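Local coordinates for N-alpha-acetyltransferase 35, NatC auxiliary subunit (Saccharomyces cerevisiae, PDB 6YGA), which serves as the auxiliary subunit of the NatC N-terminal acetyltransferase, which acetylates the N-terminal methionine of the L-A virus Gag protein, at residues B[666-669]-B[670-674]; B[643-646]-B[647-650]; B[318-321]-B[322-326]. One frame throughout, in Å; residues are numbered along the deposited sequence.

All three contacts are local, and each lies in or at the start of one helix. Along the chain, interaction 3 comes first, at the start of helix 319-328. Interaction 2 follows near the end of helix 619-653. Interaction 1 comes last, where helix 668-701 begins. The centres of interactions 1 and 2 are about 12 Å apart, and L672 O meets M648 CE at 3.7 Å. Interactions 1 and 3 have centres about 13 Å apart and touch through V667 and L666 against E321, Q324 and F325. Interactions 2 and 3 do not touch; their nearest atoms are about 8 Å apart. Interaction 1 thus joins the other two within the helical, TPR-related region of this NatC subunit.

Interaction 1: B[666-669]-B[670-674]; sequences LVQE and LSLEY
S671 N donates to V667 O at 2.9 Å, across the first turn of helix 668-701. L672 N donates to Q668 O, and E673 N to E669 O at 2.9 Å. All three backbone hydrogen bonds are fairly straight. The step is i to i+4 each time, the pattern of an alpha-helix. V667 is the N-cap residue, and its carbonyl is taken up by the helix.

The hydroxyl of S671 adds a side-chain contact to two of these carbonyls. Its OG sits between the backbone N and the carbonyl carbon (chi1 63°). This turns it back toward the preceding turn, 2.9 Å from Q668 O and 3.2 Å from V667 O. Its one proton could serve either carbonyl.

This is a helix N-terminus, where the first amides have no carbonyl of an earlier turn to bond. Here a water meets part of that need. It accepts from L670 N at 2.9 Å and donates to E669 OE1 at 3.0 Å. The E669 chain bends at chi2 (96°), which folds the carboxylate back beside the helix start. Its negative charge there would probably interact well with the helix dipole.

One apolar contact joins the segments, and it is loose: V667 CG1 approaches L670 CD1 at 4.3 Å. The L672 side chain lies close to a backbone oxygen instead, with L672 CG 3.3 Å from Q668 O. Beyond the segments, V667 and S671 pack on F328 of helix 319-328. L672 faces M648 and I651 of helix 619-653. L670 rests on L332 and R335 in a loop, and the ring of Y674 meets W719 edge-to-face.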
loop_
_atom_site.group_PDB
_atom_site.type_symbol
_atom_site.label_atom_id
_atom_site.label_comp_id
_atom_site.label_asym_id
_atom_site.label_seq_id
_atom_site.Cartn_x
_atom_site.Cartn_y
_atom_site.Cartn_z
ATOM N N LEU B 666 18.534 14.900 -14.182
ATOM C CA LEU B 666 17.675 13.838 -14.688
ATOM C C LEU B 666 16.203 14.062 -14.367
ATOM O O LEU B 666 15.344 13.467 -15.024
ATOM C CB LEU B 666 18.120 12.484 -14.128
ATOM C CG LEU B 666 19.585 12.099 -14.343
ATOM C CD1 LEU B 666 19.832 10.674 -13.871
ATOM C CD2 LEU B 666 19.984 12.268 -15.802
ATOM N N VAL B 667 15.890 14.900 -13.380
ATOM C CA VAL B 667 14.507 15.120 -12.972
ATOM C C VAL B 667 14.219 16.616 -12.947
ATOM O O VAL B 667 13.547 17.116 -12.038
ATOM C CB VAL B 667 14.228 14.479 -11.601
ATOM C CG1 VAL B 667 14.165 12.967 -11.729
ATOM C CG2 VAL B 667 15.302 14.885 -10.600
ATOM N N GLN B 668 14.716 17.336 -13.955
ATOM C CA GLN B 668 14.644 18.794 -13.927
ATOM C C GLN B 668 13.199 19.279 -13.918
ATOM O O GLN B 668 12.825 20.127 -13.101
ATOM C CB GLN B 668 15.408 19.380 -15.117
ATOM C CG GLN B 668 15.476 20.900 -15.120
ATOM C CD GLN B 668 16.143 21.450 -16.362
ATOM O OE1 GLN B 668 16.411 20.717 -17.314
ATOM N NE2 GLN B 668 16.415 22.750 -16.361
ATOM N N GLU B 669 12.366 18.740 -14.813
ATOM C CA GLU B 669 10.970 19.160 -14.868
ATOM C C GLU B 669 10.231 18.819 -13.576
ATOM O O GLU B 669 9.464 19.638 -13.056
ATOM C CB GLU B 669 10.271 18.518 -16.069
ATOM C CG GLU B 669 10.926 18.767 -17.426
ATOM C CD GLU B 669 11.841 17.635 -17.855
ATOM O OE1 GLU B 669 12.658 17.178 -17.028
ATOM O OE2 GLU B 669 11.741 17.196 -19.021
ATOM N N LEU B 670 10.451 17.614 -13.039
ATOM C CA LEU B 670 9.733 17.198 -11.836
ATOM C C LEU B 670 10.146 18.027 -10.626
ATOM O O LEU B 670 9.306 18.354 -9.779
ATOM C CB LEU B 670 9.957 15.708 -11.571
ATOM C CG LEU B 670 9.337 14.726 -12.573
ATOM C CD1 LEU B 670 9.969 13.342 -12.473
ATOM C CD2 LEU B 670 7.832 14.633 -12.381
ATOM N N SER B 671 11.428 18.382 -10.523
ATOM C CA SER B 671 11.863 19.191 -9.388
ATOM C C SER B 671 11.316 20.610 -9.487
ATOM O O SER B 671 10.958 21.215 -8.469
ATOM C CB SER B 671 13.389 19.197 -9.285
ATOM O OG SER B 671 13.984 19.798 -10.420
ATOM N N LEU B 672 11.240 21.158 -10.702
ATOM C CA LEU B 672 10.602 22.458 -10.883
ATOM C C LEU B 672 9.129 22.392 -10.508
ATOM O O LEU B 672 8.608 23.279 -9.822
ATOM C CB LEU B 672 10.766 22.929 -12.328
ATOM C CG LEU B 672 12.171 23.372 -12.741
ATOM C CD1 LEU B 672 12.220 23.682 -14.227
ATOM C CD2 LEU B 672 12.612 24.579 -11.925
ATOM N N GLU B 673 8.442 21.336 -10.949
ATOM C CA GLU B 673 7.030 21.173 -10.625
ATOM C C GLU B 673 6.823 21.072 -9.119
ATOM O O GLU B 673 5.846 21.604 -8.581
ATOM C CB GLU B 673 6.480 19.937 -11.339
ATOM C CG GLU B 673 5.021 19.627 -11.054
ATOM C CD GLU B 673 4.542 18.377 -11.775
ATOM O OE1 GLU B 673 5.240 17.921 -12.707
ATOM O OE2 GLU B 673 3.472 17.848 -11.404
ATOM N N TYR B 674 7.745 20.406 -8.423
ATOM C CA TYR B 674 7.657 20.308 -6.969
ATOM C C TYR B 674 7.758 21.681 -6.310
ATOM O O TYR B 674 6.904 22.055 -5.498
ATOM C CB TYR B 674 8.752 19.379 -6.447
ATOM C CG TYR B 674 8.985 19.494 -4.960
ATOM C CD1 TYR B 674 8.083 18.949 -4.056
ATOM C CD2 TYR B 674 10.105 20.142 -4.458
ATOM C CE1 TYR B 674 8.284 19.048 -2.698
ATOM C CE2 TYR B 674 10.317 20.246 -3.096
ATOM C CZ TYR B 674 9.400 19.695 -2.222
ATOM O OH TYR B 674 9.598 19.789 -0.865
HETATM O O HOH W 1 11.410 15.557 -14.880
#

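Interaction 2: B[643-646]-B[647-650]; sequences SIDE and IMQG. With EDO (1,2-ethanediol), chain Y; EDO (1,2-ethanediol), chain C.
I644 and the selenomethionine M648 are brought together by their first torsions. In I644, CG1 lies beside the backbone N (chi1 -66°). CG2 is then anti to that N and leans toward the following turn, where it meets SE. In M648, CG lies beside the backbone N (chi1 -66°), which carries it back over the previous turn. The two side chains lie side by side and point the same way. I644 CG2 meets M648 SE at 4.0 Å. M648 CG also rests 3.2 Å from I644 O, close to the backbone.

I647 and Q649 fold back in the same manner. I647 CG1 comes to 3.3 Å from S643 O. Q649 CG is 3.0 Å from D645 O. A second bend at chi2 (-62°) keeps the Q649 amide near that oxygen, with Q649 CD 3.9 Å from D645 O.

Under these side chains the alpha-helix is regular. I647 N, M648 N, Q649 N and G650 N donate to the carbonyls of S643, I644, D645 and E646. M648 N to I644 O measures 2.9 Å. Each of these four carbonyls therefore has an amide donor.

D645 and S643 each meet an ethanediol. D645 OD2 accepts a hydrogen bond from O1 of one at 2.7 Å, while OD1 forms a salt bridge with K679 of helix 668-701. S643 OG is hydrogen-bonded to O1 of the other at 3.1 Å. Both molecules probably come from the crystallisation liquor.

The segment lies within helix 619-653, which packs here against two other long helices, 511-564 and 668-701. I647 touches Y540 and I547 of the first, where S643 and I644 also reach I547, and I644, I647 and M648 all meet Y675 of the second.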
loop_
_atom_site.group_PDB
_atom_site.type_symbol
_atom_site.label_atom_id
_atom_site.label_comp_id
_atom_site.label_asym_id
_atom_site.label_seq_id
_atom_site.Cartn_x
_atom_site.Cartn_y
_atom_site.Cartn_z
ATOM N N SER B 643 13.365 32.272 -1.660
ATOM C CA SER B 643 14.301 31.150 -1.613
ATOM C C SER B 643 13.930 30.076 -2.627
ATOM O O SER B 643 14.807 29.529 -3.307
ATOM C CB SER B 643 14.354 30.556 -0.208
ATOM O OG SER B 643 14.969 31.446 0.703
ATOM N N ILE B 644 12.639 29.749 -2.732
ATOM C CA ILE B 644 12.198 28.781 -3.734
ATOM C C ILE B 644 12.565 29.264 -5.129
ATOM O O ILE B 644 13.039 28.487 -5.967
ATOM C CB ILE B 644 10.686 28.522 -3.607
ATOM C CG1 ILE B 644 10.368 27.830 -2.281
ATOM C CG2 ILE B 644 10.182 27.678 -4.772
ATOM C CD1 ILE B 644 8.892 27.543 -2.086
ATOM N N ASP B 645 12.368 30.558 -5.395
ATOM C CA ASP B 645 12.693 31.109 -6.706
ATOM C C ASP B 645 14.175 30.947 -7.022
ATOM O O ASP B 645 14.540 30.547 -8.132
ATOM C CB ASP B 645 12.282 32.579 -6.776
ATOM C CG ASP B 645 10.798 32.757 -7.018
ATOM O OD1 ASP B 645 10.111 31.736 -7.213
ATOM O OD2 ASP B 645 10.322 33.911 -7.015
ATOM N N GLU B 646 15.046 31.251 -6.050
ATOM C CA GLU B 646 16.483 31.091 -6.255
ATOM C C GLU B 646 16.838 29.643 -6.572
ATOM O O GLU B 646 17.670 29.376 -7.447
ATOM C CB GLU B 646 17.252 31.568 -5.019
ATOM C CG GLU B 646 17.125 33.055 -4.717
ATOM C CD GLU B 646 17.961 33.485 -3.523
ATOM O OE1 GLU B 646 19.177 33.202 -3.515
ATOM O OE2 GLU B 646 17.399 34.097 -2.591
ATOM N N ILE B 647 16.217 28.695 -5.869
ATOM C CA ILE B 647 16.467 27.285 -6.149
ATOM C C ILE B 647 15.994 26.930 -7.552
ATOM O O ILE B 647 16.664 26.183 -8.278
ATOM C CB ILE B 647 15.801 26.403 -5.076
ATOM C CG1 ILE B 647 16.448 26.653 -3.712
ATOM C CG2 ILE B 647 15.891 24.926 -5.453
ATOM C CD1 ILE B 647 15.937 25.742 -2.609
HETATM N N MSE B 648 14.852 27.471 -7.968
HETATM C CA MSE B 648 14.314 27.169 -9.290
HETATM C C MSE B 648 15.221 27.727 -10.390
HETATM O O MSE B 648 15.445 27.062 -11.400
HETATM C CB MSE B 648 12.883 27.707 -9.429
HETATM C CG MSE B 648 11.876 27.004 -8.510
HETATM SE SE MSE B 648 10.013 27.575 -8.724
HETATM C CE MSE B 648 9.627 26.746 -10.448
ATOM N N GLN B 649 15.759 28.933 -10.184
ATOM C CA GLN B 649 16.743 29.467 -11.123
ATOM C C GLN B 649 17.965 28.559 -11.206
ATOM O O GLN B 649 18.474 28.278 -12.298
ATOM C CB GLN B 649 17.162 30.882 -10.715
ATOM C CG GLN B 649 16.018 31.850 -10.460
ATOM C CD GLN B 649 15.158 32.101 -11.683
ATOM O OE1 GLN B 649 15.565 31.834 -12.814
ATOM N NE2 GLN B 649 13.959 32.623 -11.457
ATOM N N GLY B 650 18.452 28.092 -10.053
ATOM C CA GLY B 650 19.609 27.213 -10.055
ATOM C C GLY B 650 19.345 25.911 -10.781
ATOM O O GLY B 650 20.207 25.406 -11.505
HETATM C C1 EDO Y . 14.690 30.565 4.108
HETATM O O1 EDO Y . 14.878 29.525 3.143
HETATM C C2 EDO Y . 13.325 31.215 3.921
HETATM O O2 EDO Y . 13.258 32.379 4.754
HETATM C C1 EDO C . 6.606 34.606 -7.259
HETATM O O1 EDO C . 7.719 33.954 -7.881
HETATM C C2 EDO C . 5.537 34.901 -8.305
HETATM O O2 EDO C . 5.007 33.674 -8.822
#

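Interaction 3: B[318-321]-B[322-326]; sequences SALE and TYQFA
A319 O takes two hydrogen bonds from the next turn. Y323 N donates to it at 2.9 Å and T322 OG1 at 2.8 Å, both from the same face of the carbonyl plane. The hydroxyl stands well above that plane. OG1 lies between T322's own backbone N and carbonyl carbon (chi1 59°), which brings it back to A319 O. T322 OG1 is also hydrogen-bonded to Y399 OH.

L320 O is satisfied by Q324 N at 3.0 Å, and E321 O by F325 N. S318 O receives two weak bonds, from T322 N at 3.4 Å and from E321 N. S318 is the N-cap of helix 319-328: its OG accepts a weak capping bond from E321 N at 3.3 Å. E321 N is thus shared weakly between S318 OG and S318 O. Partners outside the segments take the rest: A319 N donates to E370 OE2, E321 OE1 accepts from E317 N, E321 OE2 forms a salt bridge with R665, and Q324 NE2 donates to T662 O.

L320 CD1 makes the apolar contacts. It lies alongside Q324, 4.0 Å from Q324 CG, and meets Y323 CD2 obliquely at 4.2 Å.

The helix start is largely buried: A319 and T322 pack on helix 360-372, Y323 and A326 on helix 386-402, and L320 and Q324 on helix 511-564.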
loop_
_atom_site.group_PDB
_atom_site.type_symbol
_atom_site.label_atom_id
_atom_site.label_comp_id
_atom_site.label_asym_id
_atom_site.label_seq_id
_atom_site.Cartn_x
_atom_site.Cartn_y
_atom_site.Cartn_z
ATOM N N SER B 318 26.771 10.884 -11.503
ATOM C CA SER B 318 27.227 11.113 -10.141
ATOM C C SER B 318 26.221 10.516 -9.169
ATOM O O SER B 318 25.088 10.191 -9.534
ATOM C CB SER B 318 27.432 12.607 -9.858
ATOM O OG SER B 318 26.198 13.304 -9.831
ATOM N N ALA B 319 26.658 10.366 -7.916
ATOM C CA ALA B 319 25.762 9.866 -6.879
ATOM C C ALA B 319 24.651 10.860 -6.578
ATOM O O ALA B 319 23.546 10.457 -6.197
ATOM C CB ALA B 319 26.548 9.545 -5.609
ATOM N N LEU B 320 24.919 12.154 -6.747
ATOM C CA LEU B 320 23.894 13.157 -6.485
ATOM C C LEU B 320 22.785 13.105 -7.526
ATOM O O LEU B 320 21.624 13.385 -7.209
ATOM C CB LEU B 320 24.527 14.548 -6.436
ATOM C CG LEU B 320 23.641 15.706 -5.980
ATOM C CD1 LEU B 320 22.877 15.327 -4.725
ATOM C CD2 LEU B 320 24.487 16.947 -5.737
ATOM N N GLU B 321 23.117 12.732 -8.764
ATOM C CA GLU B 321 22.095 12.645 -9.801
ATOM C C GLU B 321 21.170 11.454 -9.572
ATOM O O GLU B 321 19.960 11.552 -9.809
ATOM C CB GLU B 321 22.752 12.583 -11.180
ATOM C CG GLU B 321 23.304 13.931 -11.639
ATOM C CD GLU B 321 23.971 13.871 -13.001
ATOM O OE1 GLU B 321 24.196 12.750 -13.503
ATOM O OE2 GLU B 321 24.271 14.944 -13.570
ATOM N N THR B 322 21.713 10.322 -9.109
ATOM C CA THR B 322 20.853 9.201 -8.731
ATOM C C THR B 322 20.042 9.529 -7.483
ATOM O O THR B 322 18.856 9.191 -7.401
ATOM C CB THR B 322 21.683 7.936 -8.496
ATOM O OG1 THR B 322 22.650 8.177 -7.464
ATOM C CG2 THR B 322 22.393 7.510 -9.766
ATOM N N TYR B 323 20.669 10.185 -6.503
ATOM C CA TYR B 323 19.978 10.518 -5.261
ATOM C C TYR B 323 18.767 11.405 -5.530
ATOM O O TYR B 323 17.663 11.135 -5.041
ATOM C CB TYR B 323 20.961 11.191 -4.299
ATOM C CG TYR B 323 20.376 11.679 -2.992
ATOM C CD1 TYR B 323 20.278 10.837 -1.890
ATOM C CD2 TYR B 323 19.953 12.992 -2.851
ATOM C CE1 TYR B 323 19.754 11.288 -0.690
ATOM C CE2 TYR B 323 19.429 13.452 -1.660
ATOM C CZ TYR B 323 19.331 12.598 -0.582
ATOM O OH TYR B 323 18.807 13.062 0.602
ATOM N N GLN B 324 18.950 12.457 -6.331
ATOM C CA GLN B 324 17.837 13.345 -6.660
ATOM C C GLN B 324 16.830 12.674 -7.585
ATOM O O GLN B 324 15.640 13.011 -7.550
ATOM C CB GLN B 324 18.363 14.636 -7.287
ATOM C CG GLN B 324 19.194 15.493 -6.339
ATOM C CD GLN B 324 18.346 16.305 -5.371
ATOM O OE1 GLN B 324 17.408 15.790 -4.761
ATOM N NE2 GLN B 324 18.674 17.584 -5.230
ATOM N N PHE B 325 17.277 11.731 -8.420
ATOM C CA PHE B 325 16.326 10.956 -9.209
ATOM C C PHE B 325 15.412 10.142 -8.303
ATOM O O PHE B 325 14.195 10.098 -8.514
ATOM C CB PHE B 325 17.060 10.044 -10.195
ATOM C CG PHE B 325 16.140 9.198 -11.041
ATOM C CD1 PHE B 325 15.717 7.951 -10.600
ATOM C CD2 PHE B 325 15.702 9.647 -12.278
ATOM C CE1 PHE B 325 14.871 7.174 -11.371
ATOM C CE2 PHE B 325 14.858 8.872 -13.055
ATOM C CZ PHE B 325 14.442 7.635 -12.601
ATOM N N ALA B 326 15.981 9.498 -7.282
ATOM C CA ALA B 326 15.161 8.743 -6.342
ATOM C C ALA B 326 14.243 9.651 -5.536
ATOM O O ALA B 326 13.156 9.226 -5.132
ATOM C CB ALA B 326 16.048 7.925 -5.405
#